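Local coordinates for protein DNA polymerase III, beta subunit (Thermotoga maritima, PDB 1VPK) that probably forms a ring-shaped head-to-tail homodimer around DNA, tethering DNA polymerases and other proteins to it for processive synthesis, at residues A[137-142]-A[171-176]. Sequence-based numbering, arbitrary orientation.
Sequences ITFEVD and WELHKN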
ATOM      1  N   ILE A 137      10.455 -28.570 -29.506  1.00 51.99           N
ATOM      2  CA  ILE A 137       9.358 -27.844 -30.147  1.00 51.28           C
ATOM      3  C   ILE A 137       9.686 -26.375 -29.911  1.00 49.23           C
ATOM      4  O   ILE A 137      10.102 -26.009 -28.812  1.00 49.38           O
ATOM      5  CB  ILE A 137       8.032 -28.302 -29.483  1.00 52.11           C
ATOM      6  CG1 ILE A 137       7.562 -29.585 -30.150  1.00 54.33           C
ATOM      7  CG2 ILE A 137       6.945 -27.225 -29.481  1.00 54.62           C
ATOM      8  CD1 ILE A 137       7.382 -30.745 -29.171  1.00 57.31           C
ATOM      9  N   THR A 138       9.588 -25.559 -30.948  1.00 47.22           N
ATOM     10  CA  THR A 138       9.895 -24.139 -30.833  1.00 45.90           C
ATOM     11  C   THR A 138       8.902 -23.244 -31.589  1.00 44.82           C
ATOM     12  O   THR A 138       8.303 -23.656 -32.617  1.00 42.71           O
ATOM     13  CB  THR A 138      11.384 -23.832 -31.233  1.00 45.99           C
ATOM     14  OG1 THR A 138      11.688 -22.474 -30.933  1.00 47.33           O
ATOM     15  CG2 THR A 138      11.633 -24.066 -32.666  1.00 47.59           C
ATOM     16  N   PHE A 139       8.676 -22.051 -31.040  1.00 42.93           N
ATOM     17  CA  PHE A 139       7.868 -21.031 -31.706  1.00 43.51           C
ATOM     18  C   PHE A 139       8.248 -19.632 -31.258  1.00 43.53           C
ATOM     19  O   PHE A 139       8.813 -19.438 -30.192  1.00 42.22           O
ATOM     20  CB  PHE A 139       6.366 -21.291 -31.504  1.00 43.24           C
ATOM     21  CG  PHE A 139       5.947 -21.289 -30.068  1.00 44.45           C
ATOM     22  CD1 PHE A 139       6.026 -22.447 -29.311  1.00 44.02           C
ATOM     23  CD2 PHE A 139       5.472 -20.113 -29.463  1.00 45.62           C
ATOM     24  CE1 PHE A 139       5.663 -22.443 -27.966  1.00 45.64           C
ATOM     25  CE2 PHE A 139       5.110 -20.100 -28.103  1.00 43.29           C
ATOM     26  CZ  PHE A 139       5.205 -21.266 -27.364  1.00 43.24           C
ATOM     27  N   GLU A 140       7.984 -18.661 -32.108  1.00 44.50           N
ATOM     28  CA  GLU A 140       8.100 -17.264 -31.727  1.00 46.49           C
ATOM     29  C   GLU A 140       6.716 -16.737 -31.346  1.00 46.48           C
ATOM     30  O   GLU A 140       5.724 -17.156 -31.931  1.00 45.03           O
ATOM     31  CB  GLU A 140       8.674 -16.435 -32.885  1.00 46.89           C
ATOM     32  CG  GLU A 140      10.207 -16.474 -32.944  1.00 49.28           C
ATOM     33  CD  GLU A 140      10.813 -15.313 -33.725  1.00 49.50           C
ATOM     34  OE1 GLU A 140      10.243 -14.878 -34.763  1.00 54.51           O
ATOM     35  OE2 GLU A 140      11.892 -14.844 -33.308  1.00 57.27           O
ATOM     36  N   VAL A 141       6.647 -15.837 -30.358  1.00 46.52           N
ATOM     37  CA  VAL A 141       5.381 -15.132 -30.103  1.00 46.95           C
ATOM     38  C   VAL A 141       5.593 -13.640 -29.833  1.00 46.47           C
ATOM     39  O   VAL A 141       6.622 -13.226 -29.286  1.00 45.28           O
ATOM     40  CB  VAL A 141       4.524 -15.854 -28.979  1.00 47.31           C
ATOM     41  CG1 VAL A 141       5.265 -15.975 -27.740  1.00 48.79           C
ATOM     42  CG2 VAL A 141       3.171 -15.146 -28.755  1.00 47.10           C
ATOM     43  N   ASP A 142       4.621 -12.836 -30.260  1.00 46.84           N
ATOM     44  CA  ASP A 142       4.627 -11.389 -30.010  1.00 47.21           C
ATOM     45  C   ASP A 142       4.710 -11.192 -28.468  1.00 47.01           C
ATOM     46  O   ASP A 142       4.019 -11.823 -27.699  1.00 46.11           O
ATOM     47  CB  ASP A 142       3.391 -10.744 -30.704  1.00 47.73           C
ATOM     48  CG  ASP A 142       3.214  -9.249 -30.390  1.00 49.98           C
ATOM     49  OD1 ASP A 142       2.994  -8.900 -29.200  1.00 50.08           O
ATOM     50  OD2 ASP A 142       3.280  -8.425 -31.348  1.00 50.55           O
ATOM     51  N   TRP A 171       0.424 -24.799 -20.324  1.00 50.05           N
ATOM     52  CA  TRP A 171       0.549 -24.342 -21.694  1.00 50.09           C
ATOM     53  C   TRP A 171       0.117 -25.460 -22.622  1.00 50.44           C
ATOM     54  O   TRP A 171       0.630 -26.562 -22.506  1.00 49.69           O
ATOM     55  CB  TRP A 171       2.004 -23.986 -22.019  1.00 49.71           C
ATOM     56  CG  TRP A 171       2.608 -22.877 -21.224  1.00 49.83           C
ATOM     57  CD1 TRP A 171       2.640 -22.756 -19.870  1.00 49.63           C
ATOM     58  CD2 TRP A 171       3.359 -21.769 -21.746  1.00 49.44           C
ATOM     59  NE1 TRP A 171       3.315 -21.595 -19.510  1.00 50.59           N
ATOM     60  CE2 TRP A 171       3.761 -20.976 -20.651  1.00 50.75           C
ATOM     61  CE3 TRP A 171       3.716 -21.363 -23.038  1.00 49.61           C
ATOM     62  CZ2 TRP A 171       4.524 -19.808 -20.812  1.00 50.14           C
ATOM     63  CZ3 TRP A 171       4.415 -20.181 -23.198  1.00 49.91           C
ATOM     64  CH2 TRP A 171       4.834 -19.429 -22.086  1.00 50.54           C
ATOM     65  N   GLU A 172      -0.787 -25.155 -23.569  1.00 50.95           N
ATOM     66  CA  GLU A 172      -1.163 -26.073 -24.630  1.00 51.34           C
ATOM     67  C   GLU A 172      -0.932 -25.455 -25.982  1.00 50.75           C
ATOM     68  O   GLU A 172      -1.526 -24.405 -26.325  1.00 49.11           O
ATOM     69  CB  GLU A 172      -2.637 -26.431 -24.552  1.00 52.71           C
ATOM     70  CG  GLU A 172      -3.001 -27.261 -23.357  1.00 56.67           C
ATOM     71  CD  GLU A 172      -4.505 -27.495 -23.315  1.00 59.91           C
ATOM     72  OE1 GLU A 172      -5.086 -27.858 -24.340  1.00 63.59           O
ATOM     73  OE2 GLU A 172      -5.106 -27.266 -22.263  1.00 64.88           O
ATOM     74  N   LEU A 173      -0.064 -26.092 -26.754  1.00 50.51           N
ATOM     75  CA  LEU A 173       0.184 -25.681 -28.135  1.00 51.16           C
ATOM     76  C   LEU A 173      -0.477 -26.621 -29.148  1.00 50.20           C
ATOM     77  O   LEU A 173      -0.371 -27.856 -29.069  1.00 48.87           O
ATOM     78  CB  LEU A 173       1.695 -25.614 -28.484  1.00 50.82           C
ATOM     79  CG  LEU A 173       2.601 -24.501 -28.000  1.00 53.02           C
ATOM     80  CD1 LEU A 173       2.123 -23.154 -28.548  1.00 54.05           C
ATOM     81  CD2 LEU A 173       2.676 -24.479 -26.478  1.00 55.75           C
ATOM     82  N   HIS A 174      -1.128 -25.995 -30.124  1.00 50.65           N
ATOM     83  CA  HIS A 174      -1.538 -26.649 -31.345  1.00 50.69           C
ATOM     84  C   HIS A 174      -1.036 -25.835 -32.530  1.00 50.80           C
ATOM     85  O   HIS A 174      -0.421 -24.760 -32.355  1.00 50.05           O
ATOM     86  CB  HIS A 174      -3.050 -26.770 -31.386  1.00 51.28           C
ATOM     87  CG  HIS A 174      -3.597 -27.637 -30.303  1.00 51.85           C
ATOM     88  ND1 HIS A 174      -3.893 -27.156 -29.049  1.00 52.07           N
ATOM     89  CD2 HIS A 174      -3.872 -28.961 -30.277  1.00 52.30           C
ATOM     90  CE1 HIS A 174      -4.353 -28.144 -28.301  1.00 51.48           C
ATOM     91  NE2 HIS A 174      -4.335 -29.249 -29.017  1.00 51.07           N
ATOM     92  N   LYS A 175      -1.271 -26.361 -33.723  1.00 49.87           N
ATOM     93  CA  LYS A 175      -0.998 -25.658 -34.968  1.00 50.05           C
ATOM     94  C   LYS A 175      -1.525 -24.231 -34.821  1.00 49.39           C
ATOM     95  O   LYS A 175      -2.696 -24.022 -34.502  1.00 49.40           O
ATOM     96  CB  LYS A 175      -1.695 -26.377 -36.151  1.00 50.19           C
ATOM     97  CG  LYS A 175      -1.380 -25.855 -37.563  1.00 51.83           C
ATOM     98  CD  LYS A 175       0.118 -25.727 -37.804  1.00 54.31           C
ATOM     99  CE  LYS A 175       0.556 -26.067 -39.246  1.00 56.40           C
ATOM    100  NZ  LYS A 175       2.058 -26.315 -39.297  1.00 57.37           N
ATOM    101  N   ASN A 176      -0.629 -23.263 -35.018  1.00 48.69           N
ATOM    102  CA  ASN A 176      -0.975 -21.857 -34.971  1.00 48.70           C
ATOM    103  C   ASN A 176      -1.923 -21.464 -33.809  1.00 49.10           C
ATOM    104  O   ASN A 176      -2.872 -20.656 -34.042  1.00 46.93           O
ATOM    105  CB  ASN A 176      -1.528 -21.398 -36.318  1.00 48.87           C
ATOM    106  CG  ASN A 176      -0.494 -21.459 -37.442  1.00 48.92           C
ATOM    107  OD1 ASN A 176       0.696 -21.303 -37.222  1.00 54.03           O
ATOM    108  ND2 ASN A 176      -0.953 -21.676 -38.637  1.00 50.73           N
TER
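Phe139 and Leu173 reach toward each other from facing strands, and the methyl CD1 of Leu173 settles on one face of the Phe139 ring. The distance from Leu173 CD1 to the centroid of the Phe139 ring, 3.9 Å at 22° off the normal, identifies a CH-pi contact, shifted toward the rim. CE1 of Phe139 is 3.7 Å from both CD1 and CG of Leu173, the branch carbon lying on the same side of the ring but beyond its rim. With chi1 at 60°, CG of Phe139 lies in the gap flanked by backbone N and C, turning the ring into the space between the strands. Trp171 adds a looser touch, edge against edge, where its CZ3 stands 4.4 Å from CZ of Phe139; its indole is stacked with Phe203. The nearest CA atoms, of Phe139 and Asn176, are 9.5 Å apart. The strands belong to different sheets, 137-142 paired with 224-229 and 168-174 lying between 177-183 and 201-206. Within the central domain the contact packs these sheets together; each continues into a neighbouring clamp domain. All three touching residues are buried and no hydrogen bond crosses, which implies cohesion by dispersion and the hydrophobic effect.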